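Local coordinates for protein inosine-uridine nucleoside N-ribohydrolase (Xanthomonas oryzae pv. oryzae, PDB 4KL0) that probably hydrolyses the N-glycosidic bond of nucleosides and binds calcium in a Rossmann-like fold, at residues A[211-214]-A[215-219]; A[202-205]-A[206-210]; A[302-305]-A[306-309]; A[255-258]-A[259-262]; A[14-17]-A[18-22]. All blocks are in the same frame, centred on the assembly; numbering follows the deposited sequence.

Contact 1. Residues A[211-214]-A[215-219]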
loop_
_atom_site.group_PDB
_atom_site.type_symbol
_atom_site.label_atom_id
_atom_site.label_comp_id
_atom_site.label_asym_id
_atom_site.label_seq_id
_atom_site.Cartn_x
_atom_site.Cartn_y
_atom_site.Cartn_z
ATOM N N TYR A 211 14.436 0.845 9.455
ATOM C CA TYR A 211 15.304 0.037 8.591
ATOM C C TYR A 211 16.427 -0.473 9.464
ATOM O O TYR A 211 16.798 -1.652 9.402
ATOM C CB TYR A 211 15.928 0.880 7.488
ATOM C CG TYR A 211 15.054 1.135 6.243
ATOM C CD1 TYR A 211 13.742 1.635 6.358
ATOM C CD2 TYR A 211 15.565 0.940 4.938
ATOM C CE1 TYR A 211 13.009 1.927 5.233
ATOM C CE2 TYR A 211 14.818 1.245 3.820
ATOM C CZ TYR A 211 13.534 1.757 3.964
ATOM O OH TYR A 211 12.779 2.099 2.862
ATOM N N ARG A 212 16.973 0.426 10.276
ATOM C CA ARG A 212 18.097 0.059 11.139
ATOM C C ARG A 212 17.676 -0.957 12.193
ATOM O O ARG A 212 18.361 -1.967 12.358
ATOM C CB ARG A 212 18.700 1.316 11.792
ATOM C CG ARG A 212 19.726 0.981 12.899
ATOM C CD ARG A 212 20.418 2.260 13.396
ATOM N NE ARG A 212 19.512 3.060 14.213
ATOM C CZ ARG A 212 19.163 4.318 13.909
ATOM N NH1 ARG A 212 19.672 4.903 12.822
ATOM N NH2 ARG A 212 18.332 4.991 14.706
ATOM N N ARG A 213 16.590 -0.719 12.925
ATOM C CA ARG A 213 16.249 -1.598 14.020
ATOM C C ARG A 213 15.790 -2.969 13.542
ATOM O O ARG A 213 15.935 -3.945 14.283
ATOM C CB ARG A 213 15.231 -0.967 14.958
ATOM C CG ARG A 213 14.999 -1.671 16.282
ATOM C CD ARG A 213 16.205 -1.468 17.257
ATOM N NE ARG A 213 15.977 -2.106 18.565
ATOM C CZ ARG A 213 16.956 -2.641 19.310
ATOM N NH1 ARG A 213 18.204 -2.632 18.850
ATOM N NH2 ARG A 213 16.698 -3.202 20.500
ATOM N N ALA A 214 15.223 -3.054 12.336
ATOM C CA ALA A 214 14.673 -4.314 11.886
ATOM C C ALA A 214 15.886 -5.208 11.700
ATOM O O ALA A 214 15.897 -6.382 12.113
ATOM C CB ALA A 214 13.935 -4.111 10.517
ATOM N N GLN A 215 16.924 -4.625 11.135
ATOM C CA GLN A 215 18.175 -5.348 10.853
ATOM C C GLN A 215 18.918 -5.725 12.144
ATOM O O GLN A 215 19.420 -6.847 12.253
ATOM C CB GLN A 215 19.070 -4.579 9.912
ATOM C CG GLN A 215 18.593 -4.541 8.425
ATOM C CD GLN A 215 19.362 -3.513 7.593
ATOM O OE1 GLN A 215 20.304 -3.855 6.844
ATOM N NE2 GLN A 215 18.943 -2.228 7.696
ATOM N N GLN A 216 18.958 -4.815 13.123
ATOM C CA GLN A 216 19.521 -5.140 14.447
ATOM C C GLN A 216 18.764 -6.256 15.155
ATOM O O GLN A 216 19.356 -7.040 15.935
ATOM C CB GLN A 216 19.547 -3.899 15.327
ATOM C CG GLN A 216 20.420 -2.863 14.715
ATOM C CD GLN A 216 20.497 -1.582 15.521
ATOM O OE1 GLN A 216 19.654 -1.293 16.368
ATOM N NE2 GLN A 216 21.547 -0.826 15.267
ATOM N N LEU A 217 17.452 -6.326 14.925
ATOM C CA LEU A 217 16.624 -7.342 15.540
ATOM C C LEU A 217 16.562 -8.651 14.693
ATOM O O LEU A 217 15.930 -9.634 15.113
ATOM C CB LEU A 217 15.235 -6.795 15.848
ATOM C CG LEU A 217 14.959 -5.699 16.876
ATOM C CD1 LEU A 217 13.495 -5.367 16.813
ATOM C CD2 LEU A 217 15.252 -6.214 18.283
ATOM N N GLY A 218 17.218 -8.673 13.534
ATOM C CA GLY A 218 17.251 -9.858 12.689
ATOM C C GLY A 218 15.942 -10.146 11.977
ATOM O O GLY A 218 15.659 -11.289 11.580
ATOM N N ILE A 219 15.126 -9.112 11.764
ATOM C CA ILE A 219 13.841 -9.344 11.073
ATOM C C ILE A 219 13.994 -9.082 9.585
ATOM O O ILE A 219 14.378 -7.974 9.204
ATOM C CB ILE A 219 12.810 -8.404 11.591
ATOM C CG1 ILE A 219 12.637 -8.633 13.063
ATOM C CG2 ILE A 219 11.488 -8.588 10.839
ATOM C CD1 ILE A 219 12.111 -7.486 13.721
HETATM O O HOH W 1 18.845 1.316 16.199
#

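Contact 2. Residues A[202-205]-A[206-210]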
loop_
_atom_site.group_PDB
_atom_site.type_symbol
_atom_site.label_atom_id
_atom_site.label_comp_id
_atom_site.label_asym_id
_atom_site.label_seq_id
_atom_site.Cartn_x
_atom_site.Cartn_y
_atom_site.Cartn_z
ATOM N N THR A 202 8.207 10.887 4.303
ATOM C CA THR A 202 7.117 11.318 5.195
ATOM C C THR A 202 7.648 11.606 6.599
ATOM O O THR A 202 7.290 12.634 7.202
ATOM C CB THR A 202 5.977 10.278 5.256
ATOM O OG1 THR A 202 5.345 10.181 3.964
ATOM C CG2 THR A 202 4.929 10.711 6.303
ATOM N N ASP A 203 8.504 10.709 7.115
ATOM C CA ASP A 203 9.162 10.922 8.420
ATOM C C ASP A 203 10.498 10.181 8.280
ATOM O O ASP A 203 10.598 8.966 8.550
ATOM C CB ASP A 203 8.293 10.370 9.553
ATOM C CG ASP A 203 8.934 10.482 10.935
ATOM O OD1 ASP A 203 10.149 10.856 11.033
ATOM O OD2 ASP A 203 8.218 10.148 11.916
ATOM N N ILE A 204 11.512 10.924 7.863
ATOM C CA ILE A 204 12.771 10.251 7.488
ATOM C C ILE A 204 13.500 9.656 8.704
ATOM O O ILE A 204 14.165 8.624 8.545
ATOM C CB ILE A 204 13.668 11.157 6.655
ATOM C CG1 ILE A 204 14.819 10.322 6.053
ATOM C CG2 ILE A 204 14.208 12.271 7.546
ATOM C CD1 ILE A 204 14.374 9.192 5.153
ATOM N N HIS A 205 13.372 10.280 9.884
ATOM C CA HIS A 205 14.024 9.762 11.101
ATOM C C HIS A 205 13.386 8.483 11.529
ATOM O O HIS A 205 14.091 7.540 11.885
ATOM C CB HIS A 205 13.975 10.783 12.241
ATOM C CG HIS A 205 14.503 12.113 11.811
ATOM N ND1 HIS A 205 15.780 12.255 11.305
ATOM C CD2 HIS A 205 13.899 13.315 11.666
ATOM C CE1 HIS A 205 15.959 13.505 10.912
ATOM N NE2 HIS A 205 14.838 14.172 11.135
ATOM N N ALA A 206 12.054 8.426 11.494
ATOM C CA ALA A 206 11.383 7.136 11.734
ATOM C C ALA A 206 11.756 6.061 10.703
ATOM O O ALA A 206 11.897 4.898 11.077
ATOM C CB ALA A 206 9.867 7.310 11.737
ATOM N N ALA A 207 11.886 6.425 9.407
ATOM C CA ALA A 207 12.317 5.450 8.399
ATOM C C ALA A 207 13.736 4.949 8.713
ATOM O O ALA A 207 13.989 3.754 8.625
ATOM C CB ALA A 207 12.313 6.008 7.009
ATOM N N ARG A 208 14.640 5.847 9.068
ATOM C CA ARG A 208 15.981 5.365 9.443
ATOM C C ARG A 208 15.902 4.444 10.674
ATOM O O ARG A 208 16.630 3.453 10.739
ATOM C CB ARG A 208 16.892 6.567 9.745
ATOM C CG ARG A 208 17.172 7.336 8.514
ATOM C CD ARG A 208 18.006 8.612 8.746
ATOM N NE ARG A 208 18.378 9.084 7.420
ATOM C CZ ARG A 208 18.515 10.339 7.047
ATOM N NH1 ARG A 208 18.330 11.328 7.937
ATOM N NH2 ARG A 208 18.845 10.582 5.758
ATOM N N ALA A 209 15.104 4.799 11.660
ATOM C CA ALA A 209 15.031 3.988 12.878
ATOM C C ALA A 209 14.495 2.581 12.511
ATOM O O ALA A 209 14.944 1.551 13.051
ATOM C CB ALA A 209 14.162 4.649 13.892
ATOM N N LEU A 210 13.501 2.531 11.625
ATOM C CA LEU A 210 12.860 1.257 11.301
ATOM C C LEU A 210 13.794 0.335 10.528
ATOM O O LEU A 210 13.934 -0.851 10.935
ATOM C CB LEU A 210 11.493 1.459 10.585
ATOM C CG LEU A 210 10.772 0.173 10.199
ATOM C CD1 LEU A 210 10.149 -0.516 11.419
ATOM C CD2 LEU A 210 9.681 0.475 9.153
#

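Contact 3. Residues A[302-305]-A[306-309]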
loop_
_atom_site.group_PDB
_atom_site.type_symbol
_atom_site.label_atom_id
_atom_site.label_comp_id
_atom_site.label_asym_id
_atom_site.label_seq_id
_atom_site.Cartn_x
_atom_site.Cartn_y
_atom_site.Cartn_z
ATOM N N LEU A 302 -6.580 19.068 -25.876
ATOM C CA LEU A 302 -7.700 18.139 -25.619
ATOM C C LEU A 302 -8.347 18.268 -24.257
ATOM O O LEU A 302 -7.674 18.618 -23.266
ATOM C CB LEU A 302 -7.221 16.711 -25.747
ATOM C CG LEU A 302 -7.645 15.858 -26.940
ATOM C CD1 LEU A 302 -8.788 16.532 -27.736
ATOM C CD2 LEU A 302 -6.433 15.445 -27.818
ATOM N N SER A 303 -9.630 17.947 -24.163
ATOM C CA SER A 303 -10.251 17.907 -22.851
ATOM C C SER A 303 -9.911 16.548 -22.214
ATOM O O SER A 303 -9.398 15.637 -22.889
ATOM C CB SER A 303 -11.763 18.155 -22.905
ATOM O OG SER A 303 -12.398 17.041 -23.495
ATOM N N PHE A 304 -10.124 16.428 -20.910
ATOM C CA PHE A 304 -9.693 15.187 -20.277
ATOM C C PHE A 304 -10.496 13.972 -20.772
ATOM O O PHE A 304 -9.980 12.848 -20.785
ATOM C CB PHE A 304 -9.694 15.284 -18.759
ATOM C CG PHE A 304 -9.204 14.051 -18.105
ATOM C CD1 PHE A 304 -7.856 13.693 -18.195
ATOM C CD2 PHE A 304 -10.087 13.224 -17.431
ATOM C CE1 PHE A 304 -7.412 12.516 -17.588
ATOM C CE2 PHE A 304 -9.633 12.077 -16.809
ATOM C CZ PHE A 304 -8.304 11.729 -16.911
ATOM N N ASP A 305 -11.733 14.203 -21.215
ATOM C CA ASP A 305 -12.552 13.109 -21.755
ATOM C C ASP A 305 -11.952 12.460 -22.991
ATOM O O ASP A 305 -12.169 11.278 -23.223
ATOM C CB ASP A 305 -13.980 13.581 -22.015
ATOM C CG ASP A 305 -14.684 13.991 -20.736
ATOM O OD1 ASP A 305 -14.793 13.132 -19.803
ATOM O OD2 ASP A 305 -15.108 15.177 -20.648
ATOM N N ALA A 306 -11.153 13.206 -23.756
ATOM C CA ALA A 306 -10.458 12.618 -24.883
ATOM C C ALA A 306 -9.101 12.041 -24.549
ATOM O O ALA A 306 -8.494 11.351 -25.366
ATOM C CB ALA A 306 -10.373 13.616 -26.078
ATOM N N ILE A 307 -8.602 12.330 -23.336
ATOM C CA ILE A 307 -7.320 11.785 -22.865
ATOM C C ILE A 307 -7.464 10.444 -22.067
ATOM O O ILE A 307 -6.688 9.491 -22.290
ATOM C CB ILE A 307 -6.594 12.822 -21.977
ATOM C CG1 ILE A 307 -6.143 14.004 -22.850
ATOM C CG2 ILE A 307 -5.399 12.161 -21.294
ATOM C CD1 ILE A 307 -5.047 13.612 -23.833
ATOM N N TRP A 308 -8.440 10.404 -21.162
ATOM C CA TRP A 308 -8.765 9.182 -20.373
ATOM C C TRP A 308 -8.678 7.920 -21.230
ATOM O O TRP A 308 -7.907 6.991 -20.907
ATOM C CB TRP A 308 -10.124 9.311 -19.682
ATOM C CG TRP A 308 -10.490 8.176 -18.682
ATOM C CD1 TRP A 308 -11.654 7.453 -18.653
ATOM C CD2 TRP A 308 -9.693 7.692 -17.569
ATOM N NE1 TRP A 308 -11.632 6.547 -17.605
ATOM C CE2 TRP A 308 -10.440 6.684 -16.925
ATOM C CE3 TRP A 308 -8.420 8.023 -17.064
ATOM C CZ2 TRP A 308 -9.962 5.994 -15.798
ATOM C CZ3 TRP A 308 -7.945 7.343 -15.941
ATOM C CH2 TRP A 308 -8.708 6.344 -15.330
ATOM N N PRO A 309 -9.386 7.895 -22.401
ATOM C CA PRO A 309 -9.261 6.695 -23.248
ATOM C C PRO A 309 -7.860 6.376 -23.767
ATOM O O PRO A 309 -7.532 5.238 -24.097
ATOM C CB PRO A 309 -10.182 7.016 -24.452
ATOM C CG PRO A 309 -11.154 8.013 -23.943
ATOM C CD PRO A 309 -10.363 8.854 -22.938
#

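Contact 4. Residues A[255-258]-A[259-262]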
loop_
_atom_site.group_PDB
_atom_site.type_symbol
_atom_site.label_atom_id
_atom_site.label_comp_id
_atom_site.label_asym_id
_atom_site.label_seq_id
_atom_site.Cartn_x
_atom_site.Cartn_y
_atom_site.Cartn_z
ATOM N N ASP A 255 -13.297 6.875 -9.431
ATOM C CA ASP A 255 -13.480 8.328 -9.398
ATOM C C ASP A 255 -12.212 9.027 -8.881
ATOM O O ASP A 255 -11.778 10.032 -9.468
ATOM C CB ASP A 255 -14.679 8.741 -8.559
ATOM C CG ASP A 255 -16.010 8.340 -9.201
ATOM O OD1 ASP A 255 -16.006 7.913 -10.384
ATOM O OD2 ASP A 255 -17.029 8.464 -8.484
ATOM N N VAL A 256 -11.581 8.482 -7.845
ATOM C CA VAL A 256 -10.348 9.155 -7.383
ATOM C C VAL A 256 -9.219 9.090 -8.426
ATOM O O VAL A 256 -8.466 10.072 -8.642
ATOM C CB VAL A 256 -9.863 8.622 -5.988
ATOM C CG1 VAL A 256 -10.875 8.897 -5.001
ATOM C CG2 VAL A 256 -9.534 7.209 -6.049
ATOM N N GLN A 257 -9.061 7.947 -9.079
ATOM C CA GLN A 257 -7.997 7.870 -10.064
ATOM C C GLN A 257 -8.312 8.774 -11.255
ATOM O O GLN A 257 -7.465 9.523 -11.752
ATOM C CB GLN A 257 -7.741 6.443 -10.502
ATOM C CG GLN A 257 -6.746 6.378 -11.643
ATOM C CD GLN A 257 -5.341 6.736 -11.246
ATOM O OE1 GLN A 257 -4.568 5.873 -10.792
ATOM N NE2 GLN A 257 -5.003 8.013 -11.377
ATOM N N LYS A 258 -9.558 8.723 -11.706
ATOM C CA LYS A 258 -9.866 9.515 -12.894
ATOM C C LYS A 258 -9.751 11.012 -12.557
ATOM O O LYS A 258 -9.171 11.747 -13.350
ATOM C CB LYS A 258 -11.234 9.083 -13.466
ATOM C CG LYS A 258 -11.636 9.778 -14.732
ATOM C CD LYS A 258 -12.969 9.213 -15.167
ATOM C CE LYS A 258 -13.492 10.043 -16.306
ATOM N NZ LYS A 258 -14.929 9.679 -16.536
ATOM N N ASN A 259 -10.254 11.459 -11.411
ATOM C CA ASN A 259 -10.193 12.891 -11.102
ATOM C C ASN A 259 -8.755 13.365 -10.821
ATOM O O ASN A 259 -8.354 14.460 -11.278
ATOM C CB ASN A 259 -11.230 13.290 -10.044
ATOM C CG ASN A 259 -12.679 12.967 -10.485
ATOM O OD1 ASN A 259 -13.051 13.155 -11.669
ATOM N ND2 ASN A 259 -13.505 12.483 -9.531
ATOM N N ALA A 260 -7.950 12.574 -10.089
ATOM C CA ALA A 260 -6.533 12.902 -9.900
ATOM C C ALA A 260 -5.831 13.116 -11.247
ATOM O O ALA A 260 -5.037 14.083 -11.458
ATOM C CB ALA A 260 -5.817 11.767 -9.100
ATOM N N LEU A 261 -6.114 12.244 -12.202
ATOM C CA LEU A 261 -5.430 12.310 -13.466
ATOM C C LEU A 261 -5.930 13.530 -14.296
ATOM O O LEU A 261 -5.138 14.200 -14.993
ATOM C CB LEU A 261 -5.631 11.022 -14.219
ATOM C CG LEU A 261 -4.583 10.946 -15.302
ATOM C CD1 LEU A 261 -3.149 10.909 -14.695
ATOM C CD2 LEU A 261 -4.861 9.729 -16.177
ATOM N N LYS A 262 -7.229 13.781 -14.162
ATOM C CA LYS A 262 -7.862 14.938 -14.816
ATOM C C LYS A 262 -7.204 16.209 -14.301
ATOM O O LYS A 262 -6.800 17.090 -15.084
ATOM C CB LYS A 262 -9.358 14.953 -14.498
ATOM C CG LYS A 262 -10.136 16.188 -14.996
ATOM C CD LYS A 262 -11.663 15.994 -14.751
ATOM C CE LYS A 262 -12.453 17.195 -15.307
ATOM N NZ LYS A 262 -13.652 17.615 -14.480
#

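Contact 5. Residues A[14-17]-A[18-22]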
loop_
_atom_site.group_PDB
_atom_site.type_symbol
_atom_site.label_atom_id
_atom_site.label_comp_id
_atom_site.label_asym_id
_atom_site.label_seq_id
_atom_site.Cartn_x
_atom_site.Cartn_y
_atom_site.Cartn_z
ATOM N N ALA A 14 -8.786 -18.046 -14.171
ATOM C CA ALA A 14 -7.643 -18.973 -14.147
ATOM C C ALA A 14 -6.468 -18.559 -13.275
ATOM O O ALA A 14 -5.785 -19.391 -12.653
ATOM C CB ALA A 14 -7.139 -19.244 -15.579
ATOM N N VAL A 15 -6.186 -17.260 -13.221
ATOM C CA VAL A 15 -5.049 -16.865 -12.428
ATOM C C VAL A 15 -5.385 -16.969 -10.930
ATOM O O VAL A 15 -4.534 -17.268 -10.138
ATOM C CB VAL A 15 -4.499 -15.455 -12.778
ATOM C CG1 VAL A 15 -5.360 -14.405 -12.215
ATOM C CG2 VAL A 15 -3.118 -15.284 -12.217
ATOM N N LEU A 16 -6.658 -16.789 -10.593
ATOM C CA LEU A 16 -7.069 -16.871 -9.205
ATOM C C LEU A 16 -7.139 -18.344 -8.767
ATOM O O LEU A 16 -6.729 -18.688 -7.656
ATOM C CB LEU A 16 -8.389 -16.132 -8.985
ATOM C CG LEU A 16 -8.904 -16.251 -7.563
ATOM C CD1 LEU A 16 -7.959 -15.559 -6.568
ATOM C CD2 LEU A 16 -10.304 -15.599 -7.539
ATOM N N ARG A 17 -7.595 -19.218 -9.653
ATOM C CA ARG A 17 -7.492 -20.663 -9.387
ATOM C C ARG A 17 -6.044 -21.090 -9.120
ATOM O O ARG A 17 -5.738 -21.856 -8.177
ATOM C CB ARG A 17 -8.020 -21.419 -10.606
ATOM C CG ARG A 17 -8.144 -22.922 -10.448
ATOM C CD ARG A 17 -8.879 -23.470 -11.673
ATOM N NE ARG A 17 -10.222 -22.901 -11.789
ATOM C CZ ARG A 17 -10.650 -22.139 -12.802
ATOM N NH1 ARG A 17 -9.857 -21.873 -13.852
ATOM N NH2 ARG A 17 -11.883 -21.647 -12.774
ATOM N N GLU A 18 -5.133 -20.597 -9.943
ATOM C CA GLU A 18 -3.722 -20.895 -9.776
ATOM C C GLU A 18 -3.149 -20.395 -8.451
ATOM O O GLU A 18 -2.376 -21.082 -7.771
ATOM C CB GLU A 18 -2.913 -20.335 -10.963
ATOM C CG GLU A 18 -1.407 -20.588 -10.820
ATOM C CD GLU A 18 -0.549 -19.870 -11.885
ATOM O OE1 GLU A 18 -1.111 -19.107 -12.733
ATOM O OE2 GLU A 18 0.695 -20.094 -11.869
ATOM N N LEU A 19 -3.493 -19.168 -8.064
ATOM C CA LEU A 19 -3.014 -18.685 -6.780
ATOM C C LEU A 19 -3.555 -19.575 -5.658
ATOM O O LEU A 19 -2.856 -19.853 -4.671
ATOM C CB LEU A 19 -3.469 -17.245 -6.546
ATOM C CG LEU A 19 -3.216 -16.727 -5.134
ATOM C CD1 LEU A 19 -1.727 -16.685 -4.733
ATOM C CD2 LEU A 19 -3.843 -15.364 -4.969
ATOM N N ARG A 20 -4.796 -20.019 -5.821
ATOM C CA ARG A 20 -5.452 -20.779 -4.766
ATOM C C ARG A 20 -4.776 -22.135 -4.490
ATOM O O ARG A 20 -4.968 -22.717 -3.426
ATOM C CB ARG A 20 -6.952 -20.947 -5.051
ATOM C CG ARG A 20 -7.791 -19.732 -4.526
ATOM C CD ARG A 20 -9.064 -19.558 -5.261
ATOM N NE ARG A 20 -9.961 -18.648 -4.550
ATOM C CZ ARG A 20 -11.238 -18.514 -4.882
ATOM N NH1 ARG A 20 -11.724 -19.203 -5.914
ATOM N NH2 ARG A 20 -12.027 -17.703 -4.192
ATOM N N LEU A 21 -3.969 -22.639 -5.418
ATOM C CA LEU A 21 -3.217 -23.863 -5.133
ATOM C C LEU A 21 -2.154 -23.666 -4.051
ATOM O O LEU A 21 -1.625 -24.660 -3.501
ATOM C CB LEU A 21 -2.536 -24.393 -6.402
ATOM C CG LEU A 21 -3.502 -24.754 -7.524
ATOM C CD1 LEU A 21 -2.726 -24.877 -8.846
ATOM C CD2 LEU A 21 -4.262 -26.043 -7.172
ATOM N N HIS A 22 -1.842 -22.399 -3.732
ATOM C CA HIS A 22 -0.706 -22.096 -2.903
ATOM C C HIS A 22 -1.145 -21.500 -1.583
ATOM O O HIS A 22 -0.346 -20.779 -0.953
ATOM C CB HIS A 22 0.189 -21.051 -3.604
ATOM C CG HIS A 22 0.881 -21.543 -4.839
ATOM N ND1 HIS A 22 0.207 -22.018 -5.943
ATOM C CD2 HIS A 22 2.198 -21.603 -5.152
ATOM C CE1 HIS A 22 1.078 -22.378 -6.872
ATOM N NE2 HIS A 22 2.293 -22.126 -6.418
#

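Contact 1. Residues A[211-214]-A[215-219]
A Schellman motif closes helix 204-216: the carbonyl of A214 takes the amide of I219 (I219 N to A214 O, 2.9 Å), and G218, with its positive phi of 73°, donates from N back to Q215 O at 3.1 Å. One turn earlier the peptide oxygen of Y211 is gripped twice. Q215 has CG beside its backbone N (chi1 -73°), which directs the otherwise extended chain back along the helix; NE2 reaches Y211 O at 2.8 Å in an almost straight bond, coming from above the carbonyl plane, while Q215 N adds a weak bond. NE2 also binds V191 O, which fixes the rotation of the amide. On the outer face, OE1 of Q216 meets R213 NH1 at 3.2 Å, at the edge of the guanidinium and in its plane; the amide stands nearly upright to that plane (88°). A water joins the same OE1 to R212 NE, 2.7 Å from each atom. R213 bends at chi2, which brings its guanidinium across L217, with CD2 over one face toward the rim, 4.0 Å from NH2. On the buried side A214 touches I175 and L221, and I219 reaches V172. Helix 204-216 thus joins parallel strands 172-178 and 221-224, the beta-alpha-beta crossover of a Rossmann-like fold.

Contact 2. Residues A[202-205]-A[206-210]
D203 holds the first turn of helix 204-216 through its carboxylate: OD1 accepts from A206 N at 3.1 Å, a nearly straight bond (172°) that meets the oxygen from above the carboxylate plane. With CG anti to the backbone N (chi1 177°), the group swings forward over the turn and lays OD2 against A206 CB at 3.3 Å. This is N-capping, set at the break between helix 198-202 and helix 204-216; A207 N to D203 O, 3.0 Å, begins the regular backbone ladder. I204 then offers its two branches to two flat groups. CG1 sits over the centre of the R208 guanidinium, 3.8 Å from CZ, and CG2 lies over the centre of one face of the H205 imidazole. R208 runs extended from CG to NE, passing I204 O on the way. H205 ND1 and R208 NH1 remain 4.3 Å apart. H205 is a ligand of a second calcium ion seen in a crystal of this protein, although none is bound to it in this chain. Further out, T155 OG1 bonds D203 OD2 and positions the cap, S158 packs on A206 and A209, and P193 and T195 lie against R208.

Contact 3. Residues A[302-305]-A[306-309]
F304 and W308 make the close-packed half of this short helical turn. CZ of F304 comes to 3.7 Å from CE3 of W308, and CE2 of F304 touches CB of W308 at 4.0 Å. The rings meet obliquely: the phenyl plane and that of the five-membered ring of W308 are 39° apart, their centroids separated by 5.9 Å. With CG anti to the backbone N (chi1 -178°), the phenyl ring is carried along the helix until the backbone N of W308 stands over its face, offset toward the rim. I307 crosses F304 at about a right angle, its CB 4.1 Å from CD1 of F304. Outside the turn, W265 of helix 248-269 packs on both F304 and I307, F281 and F282 cover I307 further, and E240 OE2 accepts from the indole NE1 of W308.

The backbone passes here from the loosely bonded helix 304-307 into a 3-10 segment at 308-309. F304 O serves two donors: W308 N arrives nearly straight at 2.9 Å, and I307 N comes from above the carbonyl plane. S303 O accepts from A306 N and weakly from I307 N.

The other side is more solvent-exposed. L302 CG rests on A306 CB at 3.6 Å, with its torsions away from the usual staggered values, soon after the unmodelled residues 287-300; its carbonyl is tied to W265 NE1. P309, which has no N-H to give, presses CD to 3.0 Å from D305 O, and the side chains of S303 and D305 are exposed too.

Contact 4. Residues A[255-258]-A[259-262]
N259 bonds back to D255 one turn earlier in helix 248-269, the first of four successive backbone hydrogen bonds: N259 N to D255 O at 2.9 Å, A260 N to V256 O at 2.9 Å, L261 N to Q257 O at 3.1 Å and K262 N to K258 O at 2.9 Å. The run is regular alpha helix.

Among polar side chains N259 comes closest to this ladder. Its CG is anti to the carbonyl carbon (chi1 -59°), which turns the amide back over the preceding turn and sets CG 3.2 Å from D255 O. ND2 is also near that oxygen, but the angle is too poor for a bond; its partner is E116 OE2. D255 touches the same glutamate, and its CB lies 4.0 Å from N259 ND2.

The buried side packs by van der Waals contact. Q257, bent at chi2, curls its amide toward the next turn, where NE2 comes to 4.2 Å from L261 CB while the two chains cross at a slant. P40 lies against Q257, and F281, F285 and V311 surround L261.

The positive charges are K258 and K262. K258 is fully extended and K262 nearly so, bending at its last torsion, and each lays aliphatic carbons against F304 of helix 304-307.

The chemistry therefore changes round the helix. The neutral N259 amide gives an N-H to E116 OE2 with the D255 carboxylate close by, which probably eases the crowding of two acids, while the lysines rest methylenes on the F304 ring and hold their amino groups away from it.

Contact 5. Residues A[14-17]-A[18-22]
A14 O and E18 N (3.0 Å), V15 O and L19 N (3.0 Å), and L16 O and R20 N (3.0 Å) form successive alpha-helical bonds in helix 10-20, followed by a weak one from L21 N to R17 O and by H22 N to L19 O at 2.9 Å.

The main side-chain meeting is L16 with R20, one turn apart. L16 points CG anti to its own amide nitrogen (chi1 177°) and bends along the helix; R20 runs extended from CG to NE and comes back beside it. CD2 of L16 stands over the centre of the guanidinium face, 4.1 Å from CZ, and CG of L16 touches NE of R20 at 4.0 Å. The guanidinium thus lies flat on leucine. Its NH2 makes a salt bridge to D55 OD1; R23 NH2, of like charge, lies close to NE.

L16 CD1 also grazes L19 CD2 at 4.4 Å, in an apolar row that faces the protein. L368 and L8 pack on L16; L364, L332 and L52 enclose L19, and V15 leans on A367. E18, fully extended, passes V15 CG2 with OE1 and gives OE2 to K360 NZ in a second salt bridge. H22 ND1 adds a weak bond to E18 O.

Leucine and valine therefore seat this N-terminal helix against helices 358-372, 327-333 and 41-54, while opposite charges at its margins, R20 with D55 and E18 with K360, probably fix how it is turned upon them.

Overall arrangement
Contacts 1 and 2 share helix 204-216, contact 2 capping its start and contact 1 closing its end, with centres 13 Å apart. Contacts 3 and 4 lie together across the chain's centre from contact 1 and touch: F304 CD2 meets K262 CB at 3.5 Å, joining helices 304-307 and 248-269. Contact 5 stands more than 30 Å from every other centre. All five are partly buried. Contact 1 pairs a Schellman end with amide and water bonds on its surface; contact 3, the most peripheral, is mainly aromatic and aliphatic; contact 4 has a polar amide and lysines; contact 5 combines leucine packing with charges whose partners lie outside its segments. Contact 2 alone holds a calcium-site residue.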